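Local coordinates for protein peptidase, M20/M25/M40 family (Staphylococcus aureus, PDB 4EWT) that is a putative amidohydrolase of the M20 peptidase family that binds two manganese ions and probably cleaves amide bonds of N-acylated amino acids, at residues 7-12 against 113-118; 312-317 against 380-385. One frame throughout, in Å; residues are numbered along the deposited sequence.

Contact 1: 7-12 against 113-118; sequences ETLKSK and LVLAET
Lys12, at the N-cap position between helix 2-11 and helix 13-25, reaches to Glu117 and Thr118 on helix 105-120, a helix-helix contact in the metal-binding domain of this M20-family fold. The short axes run 10.4 Å apart at 138°. Lys12 CG stands beside its own backbone N (chi1 -69°) and the rest of the chain is fully extended, carrying the aliphatic part across Val114, with CB lying 3.6 Å from Val114 CG1, and bringing the ammonium between two acceptors. Lys12 NZ forms a salt bridge of 2.9 Å with Glu117 OE1, met on the anti side and 26° out of the carboxylate plane, and also donates to Thr118 OG1. Glu121 gives NZ a further carboxylate, while Glu117 OE2 is held by Lys47 and Lys15, making a surface charge network. Beneath it, Leu9 CD2 rests 3.6 Å from Thr118 OG1, and the methyls Thr8 CG2 and Thr118 CG2 meet at 3.7 Å, the two threonines running alongside in opposing senses. The Thr118 hydroxyl turns back to its own helix: OG1 donates to Val114 O at 2.7 Å, arriving from the opposite face of that carbonyl to Thr118 N.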
loop_
_atom_site.group_PDB
_atom_site.type_symbol
_atom_site.label_atom_id
_atom_site.label_comp_id
_atom_site.label_asym_id
_atom_site.label_seq_id
_atom_site.Cartn_x
_atom_site.Cartn_y
_atom_site.Cartn_z
ATOM N N GLU A 7 27.983 53.368 -16.887
ATOM C CA GLU A 7 29.084 53.928 -16.122
ATOM C C GLU A 7 28.662 54.569 -14.820
ATOM O O GLU A 7 29.385 54.532 -13.862
ATOM C CB GLU A 7 30.002 54.841 -16.941
ATOM C CG GLU A 7 29.583 55.088 -18.330
ATOM C CD GLU A 7 30.728 55.001 -19.326
ATOM O OE1 GLU A 7 30.763 54.012 -20.076
ATOM O OE2 GLU A 7 31.589 55.914 -19.376
ATOM N N THR A 8 27.485 55.145 -14.781
ATOM C CA THR A 8 26.955 55.620 -13.499
ATOM C C THR A 8 26.772 54.460 -12.524
ATOM O O THR A 8 27.108 54.576 -11.345
ATOM C CB THR A 8 25.603 56.342 -13.635
ATOM O OG1 THR A 8 25.671 57.304 -14.689
ATOM C CG2 THR A 8 25.250 57.055 -12.341
ATOM N N LEU A 9 26.235 53.346 -13.019
ATOM C CA LEU A 9 26.013 52.175 -12.182
ATOM C C LEU A 9 27.330 51.553 -11.733
ATOM O O LEU A 9 27.504 51.240 -10.551
ATOM C CB LEU A 9 25.123 51.148 -12.892
ATOM C CG LEU A 9 23.642 51.531 -13.016
ATOM C CD1 LEU A 9 22.876 50.450 -13.739
ATOM C CD2 LEU A 9 23.000 51.799 -11.654
ATOM N N LYS A 10 28.258 51.402 -12.650
ATOM C CA LYS A 10 29.562 50.915 -12.275
ATOM C C LYS A 10 30.200 51.757 -11.206
ATOM O O LYS A 10 30.808 51.236 -10.331
ATOM C CB LYS A 10 30.484 50.826 -13.467
ATOM C CG LYS A 10 30.038 49.851 -14.470
ATOM C CD LYS A 10 30.695 50.057 -15.776
ATOM C CE LYS A 10 31.280 48.772 -16.266
ATOM N NZ LYS A 10 31.964 48.854 -17.551
ATOM N N SER A 11 30.039 53.065 -11.281
ATOM C CA SER A 11 30.644 53.990 -10.311
ATOM C C SER A 11 29.984 53.949 -8.928
ATOM O O SER A 11 30.550 54.439 -7.947
ATOM C CB SER A 11 30.657 55.427 -10.858
ATOM O OG SER A 11 29.380 56.037 -10.751
ATOM N N LYS A 12 28.792 53.359 -8.856
ATOM C CA LYS A 12 28.072 53.239 -7.592
ATOM C C LYS A 12 28.063 51.804 -7.067
ATOM O O LYS A 12 27.279 51.479 -6.164
ATOM C CB LYS A 12 26.633 53.740 -7.749
ATOM C CG LYS A 12 26.486 55.239 -7.964
ATOM C CD LYS A 12 25.048 55.582 -8.326
ATOM C CE LYS A 12 24.874 57.069 -8.574
ATOM N NZ LYS A 12 23.444 57.401 -8.870
ATOM N N LEU A 113 17.688 50.063 -4.877
ATOM C CA LEU A 113 17.800 51.411 -4.315
ATOM C C LEU A 113 18.765 52.263 -5.136
ATOM O O LEU A 113 18.457 53.412 -5.466
ATOM C CB LEU A 113 18.230 51.381 -2.837
ATOM C CG LEU A 113 17.261 50.859 -1.770
ATOM C CD1 LEU A 113 18.008 50.733 -0.462
ATOM C CD2 LEU A 113 16.019 51.742 -1.594
ATOM N N VAL A 114 19.910 51.691 -5.489
ATOM C CA VAL A 114 20.927 52.410 -6.258
ATOM C C VAL A 114 20.514 52.604 -7.729
ATOM O O VAL A 114 20.814 53.636 -8.335
ATOM C CB VAL A 114 22.323 51.734 -6.125
ATOM C CG1 VAL A 114 23.370 52.451 -6.974
ATOM C CG2 VAL A 114 22.759 51.707 -4.666
ATOM N N LEU A 115 19.812 51.629 -8.294
ATOM C CA LEU A 115 19.282 51.787 -9.640
ATOM C C LEU A 115 18.212 52.877 -9.688
ATOM O O LEU A 115 18.166 53.657 -10.635
ATOM C CB LEU A 115 18.716 50.472 -10.161
ATOM C CG LEU A 115 17.953 50.540 -11.496
ATOM C CD1 LEU A 115 18.845 50.998 -12.637
ATOM C CD2 LEU A 115 17.342 49.185 -11.812
ATOM N N ALA A 116 17.350 52.912 -8.673
ATOM C CA ALA A 116 16.256 53.878 -8.631
ATOM C C ALA A 116 16.784 55.311 -8.540
ATOM O O ALA A 116 16.321 56.195 -9.267
ATOM C CB ALA A 116 15.316 53.572 -7.481
ATOM N N GLU A 117 17.759 55.517 -7.657
ATOM C CA GLU A 117 18.494 56.780 -7.545
ATOM C C GLU A 117 19.052 57.195 -8.901
ATOM O O GLU A 117 18.913 58.357 -9.318
ATOM C CB GLU A 117 19.632 56.630 -6.528
ATOM C CG GLU A 117 20.621 57.808 -6.499
ATOM C CD GLU A 117 21.797 57.561 -5.566
ATOM O OE1 GLU A 117 22.953 57.767 -5.986
ATOM O OE2 GLU A 117 21.570 57.155 -4.412
ATOM N N THR A 118 19.662 56.230 -9.588
ATOM C CA THR A 118 20.281 56.467 -10.890
ATOM C C THR A 118 19.253 56.819 -11.965
ATOM O O THR A 118 19.435 57.792 -12.686
ATOM C CB THR A 118 21.130 55.269 -11.334
ATOM O OG1 THR A 118 22.075 54.957 -10.304
ATOM C CG2 THR A 118 21.879 55.587 -12.614
#

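Contact 2: 312-317 against 380-385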
loop_
_atom_site.group_PDB
_atom_site.type_symbol
_atom_site.label_atom_id
_atom_site.label_comp_id
_atom_site.label_asym_id
_atom_site.label_seq_id
_atom_site.Cartn_x
_atom_site.Cartn_y
_atom_site.Cartn_z
ATOM N N LYS A 312 15.458 39.962 -25.645
ATOM C CA LYS A 312 15.873 40.561 -26.913
ATOM C C LYS A 312 16.618 41.862 -26.628
ATOM O O LYS A 312 17.711 42.094 -27.154
ATOM C CB LYS A 312 14.658 40.811 -27.823
ATOM C CG LYS A 312 14.953 41.613 -29.097
ATOM C CD LYS A 312 13.711 41.789 -29.971
ATOM C CE LYS A 312 14.067 42.459 -31.292
ATOM N NZ LYS A 312 12.909 42.547 -32.233
ATOM N N THR A 313 16.021 42.689 -25.774
ATOM C CA THR A 313 16.587 43.976 -25.384
ATOM C C THR A 313 17.968 43.810 -24.745
ATOM O O THR A 313 18.901 44.538 -25.076
ATOM C CB THR A 313 15.637 44.717 -24.415
ATOM O OG1 THR A 313 14.349 44.879 -25.026
ATOM C CG2 THR A 313 16.184 46.069 -24.045
ATOM N N LEU A 314 18.100 42.837 -23.846
ATOM C CA LEU A 314 19.350 42.639 -23.112
ATOM C C LEU A 314 20.481 42.095 -23.982
ATOM O O LEU A 314 21.645 42.423 -23.761
ATOM C CB LEU A 314 19.138 41.743 -21.891
ATOM C CG LEU A 314 18.313 42.303 -20.731
ATOM C CD1 LEU A 314 17.977 41.195 -19.737
ATOM C CD2 LEU A 314 19.036 43.448 -20.041
ATOM N N LYS A 315 20.135 41.263 -24.962
ATOM C CA LYS A 315 21.125 40.705 -25.879
ATOM C C LYS A 315 21.612 41.765 -26.865
ATOM O O LYS A 315 22.779 41.770 -27.255
ATOM C CB LYS A 315 20.567 39.473 -26.606
ATOM C CG LYS A 315 20.643 38.185 -25.778
ATOM C CD LYS A 315 20.125 36.960 -26.533
ATOM C CE LYS A 315 18.698 36.596 -26.132
ATOM N NZ LYS A 315 18.117 35.492 -26.956
ATOM N N GLU A 316 20.716 42.680 -27.231
ATOM C CA GLU A 316 21.010 43.737 -28.201
ATOM C C GLU A 316 21.717 44.964 -27.620
ATOM O O GLU A 316 22.122 45.860 -28.366
ATOM C CB GLU A 316 19.727 44.182 -28.893
ATOM C CG GLU A 316 19.269 43.259 -29.997
ATOM C CD GLU A 316 17.988 43.736 -30.650
ATOM O OE1 GLU A 316 17.611 44.911 -30.441
ATOM O OE2 GLU A 316 17.354 42.936 -31.372
ATOM N N ALA A 317 21.852 45.011 -26.298
ATOM C CA ALA A 317 22.537 46.123 -25.634
ATOM C C ALA A 317 24.039 45.877 -25.502
ATOM O O ALA A 317 24.808 46.819 -25.312
ATOM C CB ALA A 317 21.922 46.384 -24.273
ATOM N N VAL A 380 18.255 45.462 -15.356
ATOM C CA VAL A 380 16.962 46.108 -15.142
ATOM C C VAL A 380 16.961 47.528 -15.712
ATOM O O VAL A 380 16.028 47.917 -16.423
ATOM C CB VAL A 380 16.537 46.063 -13.640
ATOM C CG1 VAL A 380 15.237 46.801 -13.405
ATOM C CG2 VAL A 380 16.388 44.617 -13.181
ATOM N N GLY A 381 18.020 48.290 -15.441
ATOM C CA GLY A 381 18.136 49.631 -15.999
ATOM C C GLY A 381 18.061 49.671 -17.518
ATOM O O GLY A 381 17.379 50.525 -18.091
ATOM N N THR A 382 18.774 48.752 -18.165
ATOM C CA THR A 382 18.765 48.631 -19.622
ATOM C C THR A 382 17.346 48.390 -20.143
ATOM O O THR A 382 16.915 49.004 -21.122
ATOM C CB THR A 382 19.691 47.486 -20.088
ATOM O OG1 THR A 382 21.041 47.778 -19.697
ATOM C CG2 THR A 382 19.620 47.299 -21.603
ATOM N N VAL A 383 16.622 47.495 -19.482
ATOM C CA VAL A 383 15.237 47.239 -19.853
ATOM C C VAL A 383 14.418 48.514 -19.683
ATOM O O VAL A 383 13.687 48.905 -20.586
ATOM C CB VAL A 383 14.639 46.065 -19.063
ATOM C CG1 VAL A 383 13.161 45.898 -19.385
ATOM C CG2 VAL A 383 15.401 44.789 -19.384
ATOM N N VAL A 384 14.576 49.181 -18.543
ATOM C CA VAL A 384 13.837 50.411 -18.279
ATOM C C VAL A 384 14.059 51.479 -19.353
ATOM O O VAL A 384 13.108 52.139 -19.781
ATOM C CB VAL A 384 14.168 50.986 -16.885
ATOM C CG1 VAL A 384 13.519 52.352 -16.696
ATOM C CG2 VAL A 384 13.725 50.016 -15.796
ATOM N N LEU A 385 15.306 51.642 -19.791
ATOM C CA LEU A 385 15.630 52.690 -20.758
ATOM C C LEU A 385 15.131 52.368 -22.165
ATOM O O LEU A 385 14.640 53.259 -22.857
ATOM C CB LEU A 385 17.127 53.020 -20.764
ATOM C CG LEU A 385 17.756 53.725 -19.553
ATOM C CD1 LEU A 385 19.174 54.111 -19.911
ATOM C CD2 LEU A 385 16.979 54.961 -19.098
#
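Leu314 lays its CD2 branch across the side chains of Thr382 and Val383, 3.9 Å from Val383 CG2 and 4.1 Å from Thr382 CB. Its CB leaves the backbone at an angle to helix 372-386, but CG sits beside the backbone N (chi1 -69°); chi2 of 169° extends CD1 along the chain, and the other branch, CD2, faces the second helix. Val383 answers with CG2, the branch anti to its carbonyl carbon. At the C-terminal end of 312-317, Ala317 CB presses on Thr382 CG2 at 3.6 Å, so this one threonine methyl serves two neighbours, since Leu314 CD2 is also within 4.2 Å of it. That methyl faces outward because it is anti to the backbone N, whereas the hydroxyl is turned back to bond Glu378 O within its own helix. Thr313 behaves likewise: OG1 is held by Tyr309 O, and CG2 is offered to Thr382 O at 4.2 Å, a looser touch. Both hydroxyls bond within their own helices, and what crosses the contact is van der Waals packing. The short axes are 9.5 Å apart and steeply crossed, at 107°. Helix 304-316 covers one side of helix 372-386; on another face of the latter, Val380 and Val384 pack on helix 105-120 and on strand 72-78 of the mixed sheet, placing it between that sheet and helix 304-316.

In the fold
From the N terminus, helix 2-11 packs on helix 105-120, so contact 1 closes a loop of 100 residues that includes strands 50-52, 60-65 and 72-78 and the start of the metal-site region, with Cys103 and His105 just before and at the opening of helix 105-120. Contact 2 opens much later: the chain makes the antiparallel sheet before helix 304-316 and returns through strand 344-350 and the metal ligand His362 to helix 372-386. The loops follow in series and neither nest nor cross. The centres of the two contacts are about 15 Å apart, yet they join directly, Leu115 CD2 touching Val380 CG1 at 3.6 Å, so helices 2-11, 105-120, 372-386 and 304-316 are linked in turn.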